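Local structure of regulatory protein YycH-like domain-containing protein (Eubacterium rectale, 5COZ) at residues E169-A172 / V173-K177; V346-A349 / Y350-E353; V284-L287 / K288-T292. The protein is of unknown function but probably belongs with the YycH-like regulatory proteins and is probably exported by its signal sequence. All coordinates share one frame; numbering follows the deposited sequence.

Interaction 1 of 3, residues E169-A172 / V173-K177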
loop_
_atom_site.group_PDB
_atom_site.type_symbol
_atom_site.label_atom_id
_atom_site.label_comp_id
_atom_site.label_asym_id
_atom_site.label_seq_id
_atom_site.Cartn_x
_atom_site.Cartn_y
_atom_site.Cartn_z
ATOM N N GLU A 169 0.285 10.000 -14.131
ATOM C CA GLU A 169 -0.410 8.720 -13.937
ATOM C C GLU A 169 -0.255 7.823 -15.157
ATOM O O GLU A 169 -0.040 6.620 -15.008
ATOM C CB GLU A 169 -1.885 8.937 -13.616
ATOM C CG GLU A 169 -2.527 7.613 -13.235
ATOM C CD GLU A 169 -3.961 7.651 -12.770
ATOM O OE1 GLU A 169 -4.493 8.758 -12.534
ATOM O OE2 GLU A 169 -4.538 6.556 -12.593
ATOM N N GLU A 170 -0.301 8.405 -16.358
ATOM C CA GLU A 170 -0.107 7.619 -17.577
ATOM C C GLU A 170 1.291 6.991 -17.600
ATOM O O GLU A 170 1.432 5.823 -17.982
ATOM C CB GLU A 170 -0.339 8.492 -18.814
ATOM C CG GLU A 170 -1.815 8.786 -19.035
ATOM C CD GLU A 170 -2.199 9.831 -20.070
ATOM O OE1 GLU A 170 -1.305 10.550 -20.568
ATOM O OE2 GLU A 170 -3.413 9.957 -20.351
ATOM N N LEU A 171 2.329 7.727 -17.135
ATOM C CA LEU A 171 3.673 7.170 -17.077
ATOM C C LEU A 171 3.771 6.066 -16.002
ATOM O O LEU A 171 4.429 5.047 -16.223
ATOM C CB LEU A 171 4.693 8.287 -16.812
ATOM C CG LEU A 171 6.164 7.876 -16.716
ATOM C CD1 LEU A 171 6.633 7.067 -17.948
ATOM C CD2 LEU A 171 7.032 9.096 -16.463
ATOM N N ALA A 172 3.103 6.260 -14.852
ATOM C CA ALA A 172 3.130 5.224 -13.797
ATOM C C ALA A 172 2.449 3.922 -14.295
ATOM O O ALA A 172 2.992 2.836 -14.102
ATOM C CB ALA A 172 2.447 5.743 -12.547
ATOM N N VAL A 173 1.311 4.060 -15.030
ATOM C CA VAL A 173 0.547 2.917 -15.561
ATOM C C VAL A 173 1.392 2.189 -16.626
ATOM O O VAL A 173 1.483 0.958 -16.619
ATOM C CB VAL A 173 -0.823 3.424 -16.101
ATOM C CG1 VAL A 173 -1.491 2.377 -17.004
ATOM C CG2 VAL A 173 -1.751 3.812 -14.946
ATOM N N LYS A 174 2.053 2.963 -17.498
ATOM C CA LYS A 174 2.925 2.418 -18.543
ATOM C C LYS A 174 4.106 1.664 -17.904
ATOM O O LYS A 174 4.452 0.574 -18.360
ATOM C CB LYS A 174 3.413 3.555 -19.462
ATOM C CG LYS A 174 4.388 3.142 -20.560
ATOM C CD LYS A 174 4.997 4.407 -21.179
ATOM C CE LYS A 174 6.109 4.129 -22.164
ATOM N NZ LYS A 174 5.580 3.724 -23.490
ATOM N N THR A 175 4.655 2.192 -16.791
ATOM C CA THR A 175 5.790 1.544 -16.113
ATOM C C THR A 175 5.364 0.219 -15.461
ATOM O O THR A 175 6.083 -0.771 -15.568
ATOM C CB THR A 175 6.410 2.501 -15.087
ATOM O OG1 THR A 175 6.777 3.706 -15.771
ATOM C CG2 THR A 175 7.650 1.916 -14.414
ATOM N N ALA A 176 4.201 0.202 -14.779
ATOM C CA ALA A 176 3.739 -1.050 -14.173
ATOM C C ALA A 176 3.504 -2.105 -15.264
ATOM O O ALA A 176 3.804 -3.275 -15.059
ATOM C CB ALA A 176 2.462 -0.811 -13.368
ATOM N N LYS A 177 2.991 -1.679 -16.448
ATOM C CA LYS A 177 2.756 -2.595 -17.569
ATOM C C LYS A 177 4.088 -3.150 -18.074
ATOM O O LYS A 177 4.199 -4.362 -18.271
ATOM C CB LYS A 177 1.996 -1.882 -18.688
ATOM C CG LYS A 177 1.594 -2.787 -19.850
ATOM C CD LYS A 177 0.872 -1.968 -20.912
ATOM C CE LYS A 177 0.658 -2.722 -22.204
ATOM N NZ LYS A 177 -0.401 -3.758 -22.073
#
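Leu171 O takes two donors from a single residue, the backbone N and the hydroxyl of Thr175. The setting is helix 165-178, an amphipathic alpha-helix lying on the antiparallel sheet, and the pair is the familiar threonine-to-carbonyl bond one turn back. Thr175 OG1 lies 2.7 Å from Leu171 O, and Thr175 N lies 2.9 Å from the same oxygen. The two donors come from opposite faces of the carbonyl plane, the hydroxyl tilted 33° from it. Thr175 has OG1 beside its own backbone N (chi1 -56°), which turns the hydroxyl back to the preceding turn. The buried hydroxyl thus spends its proton inside the helix. The Thr175 side chain packs on Leu256 of strand 252-258. The Leu171 side chain crosses that of Thr175 at a slant, with Leu171 CD1 4.0 Å from Thr175 OG1, and it also touches Ile253 and Met248. Ala172 touches Phe214 and Met216, and Ala176 touches Met216 and Leu244; their small size probably allows the close approach to the sheet. Ala176 N bonds to Ala172 O at 3.0 Å. On the outer side, Glu170 O accepts Lys174 N. Glu169 OE2 bonds to Asn187 ND2, while Glu169 O receives Val173 N nearly head-on at 2.9 Å. The Val173 methyl CG2 leans back over that turn, 3.3 Å from Glu169 O.

Interaction 2 of 3, residues V346-A349 / Y350-E353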
loop_
_atom_site.group_PDB
_atom_site.type_symbol
_atom_site.label_atom_id
_atom_site.label_comp_id
_atom_site.label_asym_id
_atom_site.label_seq_id
_atom_site.Cartn_x
_atom_site.Cartn_y
_atom_site.Cartn_z
ATOM N N VAL A 346 -9.350 -6.376 10.889
ATOM C CA VAL A 346 -9.421 -7.271 9.738
ATOM C C VAL A 346 -10.476 -8.324 9.976
ATOM O O VAL A 346 -10.510 -8.916 11.054
ATOM C CB VAL A 346 -8.057 -7.953 9.440
ATOM C CG1 VAL A 346 -8.124 -8.751 8.135
ATOM C CG2 VAL A 346 -6.920 -6.942 9.349
ATOM N N TYR A 347 -11.304 -8.566 8.968
ATOM C CA TYR A 347 -12.356 -9.572 9.012
ATOM C C TYR A 347 -12.188 -10.575 7.904
ATOM O O TYR A 347 -11.927 -10.183 6.773
ATOM C CB TYR A 347 -13.728 -8.887 8.837
ATOM C CG TYR A 347 -14.106 -8.016 10.003
ATOM C CD1 TYR A 347 -13.615 -6.714 10.119
ATOM C CD2 TYR A 347 -15.009 -8.463 10.963
ATOM C CE1 TYR A 347 -13.937 -5.924 11.223
ATOM C CE2 TYR A 347 -15.349 -7.679 12.055
ATOM C CZ TYR A 347 -14.809 -6.415 12.184
ATOM O OH TYR A 347 -15.193 -5.689 13.276
ATOM N N ASP A 348 -12.420 -11.845 8.204
ATOM C CA ASP A 348 -12.537 -12.858 7.153
ATOM C C ASP A 348 -13.716 -12.405 6.257
ATOM O O ASP A 348 -14.820 -12.148 6.772
ATOM C CB ASP A 348 -12.784 -14.220 7.817
ATOM C CG ASP A 348 -13.014 -15.396 6.885
ATOM O OD1 ASP A 348 -13.675 -15.202 5.829
ATOM O OD2 ASP A 348 -12.609 -16.526 7.251
ATOM N N ALA A 349 -13.492 -12.266 4.924
ATOM C CA ALA A 349 -14.583 -11.691 4.117
ATOM C C ALA A 349 -15.751 -12.644 3.928
ATOM O O ALA A 349 -16.852 -12.169 3.651
ATOM C CB ALA A 349 -14.066 -11.231 2.760
ATOM N N TYR A 350 -15.534 -13.958 4.068
ATOM C CA TYR A 350 -16.627 -14.919 3.925
ATOM C C TYR A 350 -17.440 -15.011 5.186
ATOM O O TYR A 350 -18.662 -15.040 5.104
ATOM C CB TYR A 350 -16.124 -16.336 3.619
ATOM C CG TYR A 350 -15.276 -16.484 2.378
ATOM C CD1 TYR A 350 -15.791 -16.199 1.111
ATOM C CD2 TYR A 350 -13.975 -16.966 2.464
ATOM C CE1 TYR A 350 -15.015 -16.384 -0.039
ATOM C CE2 TYR A 350 -13.187 -17.132 1.333
ATOM C CZ TYR A 350 -13.735 -16.903 0.080
ATOM O OH TYR A 350 -12.912 -17.077 -1.011
ATOM N N THR A 351 -16.769 -15.140 6.343
ATOM C CA THR A 351 -17.494 -15.439 7.573
ATOM C C THR A 351 -17.761 -14.252 8.461
ATOM O O THR A 351 -18.621 -14.358 9.334
ATOM C CB THR A 351 -16.726 -16.488 8.395
ATOM O OG1 THR A 351 -15.512 -15.897 8.897
ATOM C CG2 THR A 351 -16.424 -17.771 7.615
ATOM N N GLY A 352 -17.014 -13.169 8.289
ATOM C CA GLY A 352 -17.105 -12.018 9.181
ATOM C C GLY A 352 -16.348 -12.228 10.481
ATOM O O GLY A 352 -16.447 -11.389 11.368
ATOM N N GLU A 353 -15.600 -13.347 10.622
ATOM C CA GLU A 353 -14.742 -13.568 11.808
ATOM C C GLU A 353 -13.811 -12.369 11.955
ATOM O O GLU A 353 -13.091 -12.040 11.014
ATOM C CB GLU A 353 -13.896 -14.829 11.625
ATOM C CG GLU A 353 -12.881 -15.023 12.757
ATOM C CD GLU A 353 -11.993 -16.250 12.652
ATOM O OE1 GLU A 353 -12.154 -17.045 11.694
ATOM O OE2 GLU A 353 -11.110 -16.398 13.531
HETATM O O HOH W 1 -10.893 -17.004 9.261
#
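The backbone of 346-349 leaves strand 338-348 and turns back on itself, with Asp348 and Glu353 joined where Asp348 N bonds to Glu353 O in the carbonyl plane at 2.9 Å. An Asx turn at Asp348 and an ST turn at Thr351 shape this reversal. Gly352 N closes it further on Asp348 O, and Gly352 takes a positive phi of 79°. The carboxylate of Asp348 points into the turn, its CG anti to the backbone N (chi1 177°). Asp348 OD1 grips two amides. Tyr350 N meets Asp348 OD1 nearly end-on at 2.8 Å, whereas Thr351 N, at 3.1 Å from Asp348 OD1, comes from above the carboxylate plane. Replacing Asp348 by an alanine removes OD1, and the amides of Tyr350 and Thr351 would probably lose their shared acceptor, leaving the turn freer to move. Thr351 OG1 accepts Glu353 N, two residues on, at 3.1 Å. Gly352 O lies at the edge of the Tyr347 ring, and Tyr347 OH bonds to Glu283 OE1 on helix 276-288. Tyr350 OH bonds to Ser61 OG and Val59 O on strand 58-66. The two acids sit close, which may raise their affinity for protons. One water lies between them, donating to Asp348 OD2 and to Glu353 OE1, at 2.7 Å from each.

Interaction 3 of 3, residues V284-L287 / K288-T292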
loop_
_atom_site.group_PDB
_atom_site.type_symbol
_atom_site.label_atom_id
_atom_site.label_comp_id
_atom_site.label_asym_id
_atom_site.label_seq_id
_atom_site.Cartn_x
_atom_site.Cartn_y
_atom_site.Cartn_z
ATOM N N VAL A 284 -18.434 -1.091 14.067
ATOM C CA VAL A 284 -18.928 -0.016 14.934
ATOM C C VAL A 284 -19.260 -0.589 16.319
ATOM O O VAL A 284 -18.967 0.062 17.326
ATOM C CB VAL A 284 -20.122 0.695 14.281
ATOM C CG1 VAL A 284 -20.990 1.439 15.303
ATOM C CG2 VAL A 284 -19.650 1.621 13.173
ATOM N N ASP A 285 -19.872 -1.796 16.388
ATOM C CA ASP A 285 -20.197 -2.376 17.686
ATOM C C ASP A 285 -18.906 -2.597 18.494
ATOM O O ASP A 285 -18.897 -2.343 19.701
ATOM C CB ASP A 285 -20.975 -3.675 17.497
ATOM C CG ASP A 285 -21.747 -4.114 18.723
ATOM O OD1 ASP A 285 -22.547 -3.284 19.267
ATOM O OD2 ASP A 285 -21.627 -5.302 19.099
ATOM N N LYS A 286 -17.813 -3.011 17.819
ATOM C CA LYS A 286 -16.521 -3.219 18.481
ATOM C C LYS A 286 -15.937 -1.889 18.955
ATOM O O LYS A 286 -15.531 -1.756 20.105
ATOM C CB LYS A 286 -15.537 -3.909 17.515
ATOM C CG LYS A 286 -14.129 -4.153 18.096
ATOM C CD LYS A 286 -13.071 -3.170 17.562
ATOM C CE LYS A 286 -11.666 -3.665 17.837
ATOM N NZ LYS A 286 -10.637 -2.635 17.521
ATOM N N LEU A 287 -15.866 -0.913 18.046
ATOM C CA LEU A 287 -15.251 0.384 18.325
ATOM C C LEU A 287 -15.961 1.126 19.433
ATOM O O LEU A 287 -15.300 1.820 20.190
ATOM C CB LEU A 287 -15.192 1.233 17.059
ATOM C CG LEU A 287 -14.271 0.680 15.937
ATOM C CD1 LEU A 287 -14.379 1.520 14.679
ATOM C CD2 LEU A 287 -12.821 0.596 16.388
ATOM N N LYS A 288 -17.284 0.930 19.590
ATOM C CA LYS A 288 -18.019 1.574 20.692
ATOM C C LYS A 288 -17.481 1.155 22.040
ATOM O O LYS A 288 -17.592 1.939 22.986
ATOM C CB LYS A 288 -19.519 1.242 20.614
ATOM C CG LYS A 288 -20.269 2.034 19.550
ATOM C CD LYS A 288 -21.744 1.559 19.548
ATOM C CE LYS A 288 -22.630 2.310 18.600
ATOM N NZ LYS A 288 -24.041 1.811 18.668
ATOM N N LYS A 289 -16.887 -0.047 22.130
ATOM C CA LYS A 289 -16.333 -0.603 23.379
ATOM C C LYS A 289 -14.969 -0.018 23.722
ATOM O O LYS A 289 -14.484 -0.237 24.846
ATOM C CB LYS A 289 -16.179 -2.127 23.258
ATOM C CG LYS A 289 -17.482 -2.904 23.051
ATOM C CD LYS A 289 -17.148 -4.380 22.855
ATOM C CE LYS A 289 -18.351 -5.255 22.626
ATOM N NZ LYS A 289 -18.790 -5.221 21.211
ATOM N N TYR A 290 -14.315 0.637 22.750
ATOM C CA TYR A 290 -12.955 1.157 22.939
ATOM C C TYR A 290 -12.948 2.665 23.030
ATOM O O TYR A 290 -11.891 3.288 23.008
ATOM C CB TYR A 290 -12.041 0.659 21.822
ATOM C CG TYR A 290 -11.746 -0.818 21.971
ATOM C CD1 TYR A 290 -10.745 -1.268 22.829
ATOM C CD2 TYR A 290 -12.527 -1.772 21.326
ATOM C CE1 TYR A 290 -10.497 -2.631 23.006
ATOM C CE2 TYR A 290 -12.273 -3.136 21.474
ATOM C CZ TYR A 290 -11.267 -3.563 22.327
ATOM O OH TYR A 290 -11.025 -4.911 22.490
ATOM N N VAL A 291 -14.135 3.216 23.250
ATOM C CA VAL A 291 -14.451 4.623 23.442
ATOM C C VAL A 291 -13.534 5.278 24.511
ATOM O O VAL A 291 -13.081 6.411 24.312
ATOM C CB VAL A 291 -15.977 4.711 23.809
ATOM C CG1 VAL A 291 -16.315 4.116 25.189
ATOM C CG2 VAL A 291 -16.527 6.104 23.650
ATOM N N THR A 292 -13.239 4.568 25.619
ATOM C CA THR A 292 -12.454 5.124 26.729
ATOM C C THR A 292 -11.000 5.352 26.359
ATOM O O THR A 292 -10.320 6.089 27.060
ATOM C CB THR A 292 -12.535 4.250 28.000
ATOM O OG1 THR A 292 -12.042 2.929 27.717
ATOM C CG2 THR A 292 -13.933 4.222 28.608
HETATM O O HOH W 2 -23.347 -1.046 17.718
HETATM O O HOH W 3 -21.281 -6.478 21.494
#
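Lys289 starts with CG beside its backbone N (chi1 -63°), runs extended, then bends at its last torsion (chi4 82°), which brings NZ back to Asp285. Asp285 has CG anti to the backbone N (chi1 -161°), which faces its carboxylate to that ammonium. Lys289 NZ and Asp285 OD2 form a rather long salt bridge of 3.5 Å. The same ammonium bonds to Asp285 O at 3.3 Å from Lys289 NZ, standing above the carbonyl plane. A water ties the pair again, donating to Asp285 OD2 and accepting from Lys289 NZ. A second water joins Asp285 OD1 to Lys288 NZ. Lys288 is extended beyond CG and reaches back to Val284, with Lys288 CE 3.8 Å from Val284 CG1, and both residues touch Val39. In the conformer given, one of two, the Lys286 chain lies beside the Tyr290 ring and NZ pairs with Asp345. The Tyr290 ring turns an edge to Lys286 O, which lies near its plane, 3.2 Å from Tyr290 CD2. Buried Leu287 packs on Ile296, Val298 and Tyr325 of the sheet. The backbone tightens: Lys288 N bonds four residues back, to Val284 O, but Lys289 N and Tyr290 N bond three back, to Lys286 O and Leu287 O. This tightening is characteristic of the C-terminal end of an alpha-helix.

Overall arrangement
From the N terminus the chain reaches interaction 1 first, then interaction 3, then interaction 2. They follow in series, with none nested or crossed, and each closes just a local turn. Interaction 1 belongs to helix 165-178 on the antiparallel sheet. The other two lie beside the mixed sheet, on the opposite side of the chain's centre. Interaction 3 ends helix 276-288, which packs on that sheet, before strand 295-311, and interaction 2 turns the chain after strand 338-348. Their centres are about 18 Å apart and their nearest atoms about 5 Å. Helix 276-288 links them: Lys282 and Glu283 reach 346-353. Interaction 1 lies about 33 Å from interaction 2, centre to centre.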